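PDB 2W2K: D-mandelate dehydrogenase from Rhodotorula graminis, which probably interconverts D-mandelate and its 2-keto acid with a nicotinamide cofactor, as a member of the D-isomer specific 2-hydroxyacid dehydrogenase family. Local coordinates for residues 151-156 against 295-300; 321-326 against 332-337. One frame throughout, in Å; residues are numbered along the deposited sequence. Where two conformers were deposited one is given.

Contact 1: residues 151-156 against 295-300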
loop_
_atom_site.group_PDB
_atom_site.type_symbol
_atom_site.label_atom_id
_atom_site.label_comp_id
_atom_site.label_asym_id
_atom_site.label_seq_id
_atom_site.Cartn_x
_atom_site.Cartn_y
_atom_site.Cartn_z
ATOM N N HIS B 151 -1.103 2.737 18.875
ATOM C CA HIS B 151 -0.874 1.305 18.605
ATOM C C HIS B 151 -2.057 0.470 19.113
ATOM O O HIS B 151 -2.595 -0.379 18.383
ATOM C CB HIS B 151 0.438 0.838 19.250
ATOM C CG HIS B 151 0.750 -0.616 19.039
ATOM N ND1 HIS B 151 0.380 -1.597 19.933
ATOM C CD2 HIS B 151 1.422 -1.247 18.050
ATOM C CE1 HIS B 151 0.791 -2.773 19.489
ATOM N NE2 HIS B 151 1.440 -2.586 18.355
ATOM N N LEU B 152 -2.488 0.741 20.344
ATOM C CA LEU B 152 -3.634 0.013 20.936
ATOM C C LEU B 152 -4.983 0.414 20.316
ATOM O O LEU B 152 -5.806 -0.457 20.010
ATOM C CB LEU B 152 -3.659 0.158 22.465
ATOM C CG LEU B 152 -2.470 -0.475 23.218
ATOM C CD1 LEU B 152 -2.612 -0.277 24.724
ATOM C CD2 LEU B 152 -2.252 -1.970 22.901
ATOM N N GLU B 153 -5.188 1.717 20.103
ATOM C CA GLU B 153 -6.434 2.242 19.542
ATOM C C GLU B 153 -6.750 1.626 18.160
ATOM O O GLU B 153 -7.899 1.234 17.885
ATOM C CB GLU B 153 -6.381 3.777 19.460
ATOM C CG GLU B 153 -7.710 4.457 19.021
ATOM C CD GLU B 153 -7.559 5.933 18.627
ATOM O OE1 GLU B 153 -6.583 6.597 19.063
ATOM O OE2 GLU B 153 -8.434 6.445 17.884
ATOM N N ILE B 154 -5.729 1.542 17.302
ATOM C CA ILE B 154 -5.897 1.004 15.914
ATOM C C ILE B 154 -6.378 -0.474 15.914
ATOM O O ILE B 154 -7.092 -0.896 15.014
ATOM C CB ILE B 154 -4.602 1.246 15.058
ATOM C CG1 ILE B 154 -4.465 2.753 14.755
ATOM C CG2 ILE B 154 -4.583 0.401 13.732
ATOM C CD1 ILE B 154 -3.123 3.186 14.126
ATOM N N GLY B 155 -6.000 -1.241 16.940
ATOM C CA GLY B 155 -6.392 -2.633 17.055
ATOM C C GLY B 155 -7.888 -2.834 17.250
ATOM O O GLY B 155 -8.399 -3.935 16.996
ATOM N N LYS B 156 -8.584 -1.791 17.701
ATOM C CA LYS B 156 -10.058 -1.848 17.871
ATOM C C LYS B 156 -10.849 -1.800 16.555
ATOM O O LYS B 156 -12.040 -2.105 16.547
ATOM C CB LYS B 156 -10.560 -0.693 18.765
ATOM C CG LYS B 156 -9.908 -0.592 20.156
ATOM C CD LYS B 156 -9.786 -1.957 20.845
ATOM N N GLU B 295 -8.985 17.867 9.097
ATOM C CA GLU B 295 -9.138 17.874 10.564
ATOM C C GLU B 295 -9.666 16.564 11.218
ATOM O O GLU B 295 -9.803 16.498 12.446
ATOM C CB GLU B 295 -9.947 19.102 11.011
ATOM C CG GLU B 295 -9.323 20.445 10.593
ATOM N N MET B 296 -9.923 15.529 10.417
ATOM C CA MET B 296 -10.423 14.249 10.941
ATOM C C MET B 296 -9.316 13.221 11.175
ATOM O O MET B 296 -8.189 13.410 10.743
ATOM C CB MET B 296 -11.465 13.661 10.001
ATOM C CG MET B 296 -12.732 14.458 9.941
ATOM S SD MET B 296 -13.943 13.635 8.924
ATOM C CE MET B 296 -15.160 14.941 8.798
ATOM N N LYS B 297 -9.647 12.124 11.862
ATOM C CA LYS B 297 -8.657 11.059 12.136
ATOM C C LYS B 297 -8.263 10.214 10.916
ATOM O O LYS B 297 -7.073 9.970 10.676
ATOM C CB LYS B 297 -9.171 10.109 13.235
ATOM C CG LYS B 297 -8.893 10.572 14.668
ATOM C CD LYS B 297 -9.383 9.549 15.688
ATOM C CE LYS B 297 -9.115 10.011 17.122
ATOM N NZ LYS B 297 -9.624 9.026 18.111
ATOM N N HIS B 298 -9.268 9.760 10.164
ATOM C CA HIS B 298 -9.082 8.635 9.240
ATOM C C HIS B 298 -9.323 8.932 7.736
ATOM O O HIS B 298 -9.815 8.066 6.981
ATOM C CB HIS B 298 -9.927 7.430 9.714
ATOM C CG HIS B 298 -9.546 6.905 11.074
ATOM N ND1 HIS B 298 -8.255 6.565 11.414
ATOM C CD2 HIS B 298 -10.306 6.631 12.164
ATOM C CE1 HIS B 298 -8.232 6.119 12.662
ATOM N NE2 HIS B 298 -9.467 6.141 13.138
ATOM N N VAL B 299 -8.962 10.131 7.280
ATOM C CA VAL B 299 -9.044 10.435 5.835
ATOM C C VAL B 299 -7.622 10.522 5.230
ATOM O O VAL B 299 -6.818 11.375 5.633
ATOM C CB VAL B 299 -9.856 11.741 5.530
ATOM C CG1 VAL B 299 -10.036 11.954 4.005
ATOM C CG2 VAL B 299 -11.229 11.725 6.207
ATOM N N THR B 300 -7.321 9.629 4.290
ATOM C CA THR B 300 -6.035 9.595 3.579
ATOM C C THR B 300 -6.124 10.548 2.369
ATOM O O THR B 300 -7.044 10.440 1.535
ATOM C CB THR B 300 -5.658 8.129 3.103
ATOM O OG1 THR B 300 -5.639 7.210 4.213
ATOM C CG2 THR B 300 -4.300 8.105 2.363
HETATM O O HOH W 1 -9.806 5.276 15.847
#

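Contact 2: residues 321-326 against 332-337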
loop_
_atom_site.group_PDB
_atom_site.type_symbol
_atom_site.label_atom_id
_atom_site.label_comp_id
_atom_site.label_asym_id
_atom_site.label_seq_id
_atom_site.Cartn_x
_atom_site.Cartn_y
_atom_site.Cartn_z
ATOM N N MET B 321 5.275 11.053 -29.865
ATOM C CA MET B 321 6.208 11.103 -31.014
ATOM C C MET B 321 5.845 10.074 -32.095
ATOM O O MET B 321 5.793 10.413 -33.287
ATOM C CB MET B 321 7.666 10.914 -30.558
ATOM C CG MET B 321 8.247 12.074 -29.713
ATOM S SD MET B 321 10.042 11.905 -29.420
ATOM C CE MET B 321 10.116 11.632 -27.653
ATOM N N THR B 322 5.584 8.823 -31.677
ATOM C CA THR B 322 5.219 7.731 -32.595
ATOM C C THR B 322 3.899 7.964 -33.333
ATOM O O THR B 322 3.798 7.689 -34.536
ATOM C CB THR B 322 5.223 6.323 -31.856
ATOM O OG1 THR B 322 6.521 6.086 -31.274
ATOM C CG2 THR B 322 4.879 5.185 -32.816
ATOM N N ASN B 323 2.887 8.472 -32.621
ATOM C CA ASN B 323 1.609 8.836 -33.248
ATOM C C ASN B 323 1.782 9.798 -34.442
ATOM O O ASN B 323 1.245 9.560 -35.555
ATOM C CB ASN B 323 0.646 9.427 -32.208
ATOM C CG ASN B 323 -0.205 8.356 -31.473
ATOM O OD1 ASN B 323 -0.414 8.435 -30.242
ATOM N ND2 ASN B 323 -0.701 7.389 -32.212
ATOM N N ILE B 324 2.535 10.873 -34.229
ATOM C CA ILE B 324 2.735 11.901 -35.284
ATOM C C ILE B 324 3.577 11.359 -36.478
ATOM O O ILE B 324 3.266 11.624 -37.664
ATOM C CB ILE B 324 3.300 13.221 -34.669
ATOM C CG1 ILE B 324 2.242 13.889 -33.752
ATOM C CG2 ILE B 324 3.747 14.209 -35.758
ATOM C CD1 ILE B 324 2.823 14.988 -32.837
ATOM N N ASP B 325 4.604 10.568 -36.168
ATOM C CA ASP B 325 5.454 9.921 -37.203
ATOM C C ASP B 325 4.623 8.985 -38.096
ATOM O O ASP B 325 4.644 9.112 -39.335
ATOM C CB ASP B 325 6.611 9.152 -36.525
ATOM C CG ASP B 325 7.722 8.713 -37.502
ATOM O OD1 ASP B 325 7.511 8.591 -38.730
ATOM O OD2 ASP B 325 8.843 8.475 -37.019
ATOM N N ARG B 326 3.902 8.053 -37.466
ATOM C CA ARG B 326 2.947 7.167 -38.172
ATOM C C ARG B 326 1.986 7.945 -39.101
ATOM O O ARG B 326 1.889 7.634 -40.285
ATOM C CB ARG B 326 2.125 6.315 -37.199
ATOM C CG ARG B 326 2.925 5.202 -36.518
ATOM C CD ARG B 326 2.118 4.495 -35.399
ATOM N NE ARG B 326 0.891 3.848 -35.881
ATOM C CZ ARG B 326 0.774 2.568 -36.255
ATOM N NH1 ARG B 326 1.818 1.745 -36.220
ATOM N NH2 ARG B 326 -0.409 2.114 -36.664
ATOM N N LYS B 332 0.158 5.411 -41.806
ATOM C CA LYS B 332 -0.424 4.499 -40.807
ATOM C C LYS B 332 -1.379 5.212 -39.811
ATOM O O LYS B 332 -1.174 6.386 -39.477
ATOM C CB LYS B 332 0.688 3.780 -40.043
ATOM C CG LYS B 332 1.527 2.829 -40.918
ATOM C CD LYS B 332 2.336 1.870 -40.059
ATOM C CE LYS B 332 3.173 0.935 -40.915
ATOM N NZ LYS B 332 4.114 0.139 -40.088
ATOM N N PRO B 333 -2.430 4.509 -39.353
ATOM C CA PRO B 333 -3.360 5.069 -38.353
ATOM C C PRO B 333 -2.733 5.319 -36.973
ATOM O O PRO B 333 -1.729 4.686 -36.614
ATOM C CB PRO B 333 -4.451 3.989 -38.243
ATOM C CG PRO B 333 -3.800 2.739 -38.723
ATOM C CD PRO B 333 -2.828 3.151 -39.772
ATOM N N LEU B 334 -3.325 6.261 -36.233
ATOM C CA LEU B 334 -2.947 6.554 -34.833
ATOM C C LEU B 334 -3.136 5.315 -33.934
ATOM O O LEU B 334 -4.046 4.501 -34.154
ATOM C CB LEU B 334 -3.797 7.728 -34.282
ATOM C CG LEU B 334 -3.704 9.143 -34.916
ATOM C CD1 LEU B 334 -4.831 10.101 -34.403
ATOM C CD2 LEU B 334 -2.318 9.750 -34.708
ATOM N N LEU B 335 -2.260 5.174 -32.945
ATOM C CA LEU B 335 -2.322 4.071 -31.965
ATOM C C LEU B 335 -3.406 4.317 -30.905
ATOM O O LEU B 335 -4.070 3.373 -30.439
ATOM C CB LEU B 335 -0.959 3.896 -31.288
ATOM C CG LEU B 335 0.272 3.487 -32.121
ATOM C CD1 LEU B 335 1.574 3.674 -31.315
ATOM C CD2 LEU B 335 0.155 2.055 -32.670
ATOM N N THR B 336 -3.586 5.590 -30.542
ATOM C CA THR B 336 -4.491 6.004 -29.441
ATOM C C THR B 336 -5.415 7.179 -29.805
ATOM O O THR B 336 -5.393 8.223 -29.150
ATOM C CB THR B 336 -3.712 6.342 -28.126
ATOM O OG1 THR B 336 -2.662 7.298 -28.396
ATOM C CG2 THR B 336 -3.101 5.075 -27.498
ATOM N N PRO B 337 -6.266 7.007 -30.837
ATOM C CA PRO B 337 -7.156 8.103 -31.208
ATOM C C PRO B 337 -8.197 8.364 -30.123
ATOM O O PRO B 337 -8.561 7.442 -29.368
ATOM C CB PRO B 337 -7.866 7.569 -32.453
ATOM C CG PRO B 337 -7.822 6.068 -32.297
ATOM C CD PRO B 337 -6.466 5.823 -31.699
#

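Contact 1: residues 151-156 against 295-300
Glu153 and Lys297 reach for each other from opposite directions and meet in a salt bridge, Lys297 NZ standing 2.9 Å from Glu153 OE2. The ammonium comes in on the syn side of that oxygen but 31° out of the carboxylate plane. The same OE2 also accepts a hydrogen bond from a water at 2.7 Å, and this water goes on to His298 NE2, 2.9 Å away, in the plane of the imidazole; so one oxygen is tied directly to the lysine and through water to the histidine. Glu153 CG lies anti to the backbone N (chi1 -174°), which carries the extended chain off the helix toward the loop. Here helix 144-154, near its end, meets the turn that leads into 299-301, an outermost strand of the parallel Rossmann-type sheet of the NAD-binding domain. Lys297 CB sits 3.8 Å above the centre of the His298 ring, bracing it from one face. Farther out, helix 132-139 positions the pieces: Tyr134 hydrogen-bonds Glu153 OE1 through its OH and packs edge-to-face with His298, and Arg137 NH2 binds Lys297 O. Val299 and Thr300 lie within reach of a neighbouring protein chain.

Contact 2: residues 321-326 against 332-337
Arg326 grips the carbonyl of Pro333 side-on, NE and NH2 both donating to the one oxygen. NE lies 2.8 Å from Pro333 O, nearly along the C=O axis (166°), while NH2, at 2.9 Å from the same O, arrives more obliquely, tilted from the carbonyl plane; the oxygen itself is almost in the guanidinium plane. A bend at chi3 (61°) turns the head back toward this carbonyl. The flat group is sandwiched: Leu335 CD2 lies over its centre, 3.7 Å from Arg326 CZ, and Lys332 CB and CD run across the opposite face. The lysine's aliphatic part does the packing, while its NZ stays out of contact with NH1. Replacing the arginine with an alanine would probably leave Pro333 O without both these donors and open a gap between Leu335 and the Lys332 chain. The backbone of Arg326 is used as well: its O accepts from Lys332 N at 3.2 Å, the donor standing above the carbonyl plane, so helix and returning chain are joined close to the turn. One helical turn earlier, the Asn323 side chain fits against Leu334, Leu335 and Thr336, and Leu334 CD2 comes 3.7 Å from the backbone O of Asn323. The hydroxyls of Thr322 and Thr336 find acceptors beyond the contact, in Arg318 O and Asn108 O respectively, while Thr322 CG2 packs on Leu335 CD1 at 3.9 Å. The chain from 332 thus doubles back along the end of helix 310-330, and Leu334 and Thr336 rest on strand 105-107, at the edge of the five-stranded parallel sheet, while Met321 and Ile324 of the helix pack against strand 54-57 and helix 17-26.

Contacts 1 and 2 lie on opposite sides of the chain's centre, their own centres 49 Å apart and their nearest atoms about 30 Å apart, so they do not touch. They follow each other along the chain: strand 299-301 of contact 1 ends the seven-stranded sheet of the NAD-binding domain, and the next helix, 310-330, carries the chain to the five-stranded sheet, where contact 2 lies. The pair therefore marks both halves of a two-domain dehydrogenase. Contact 1 is away from the known NAD sites. Contact 2 is closer, the Thr336 side chain being about 11 Å from that of Ala173, an NAD-binding residue; no NAD is bound to this chain.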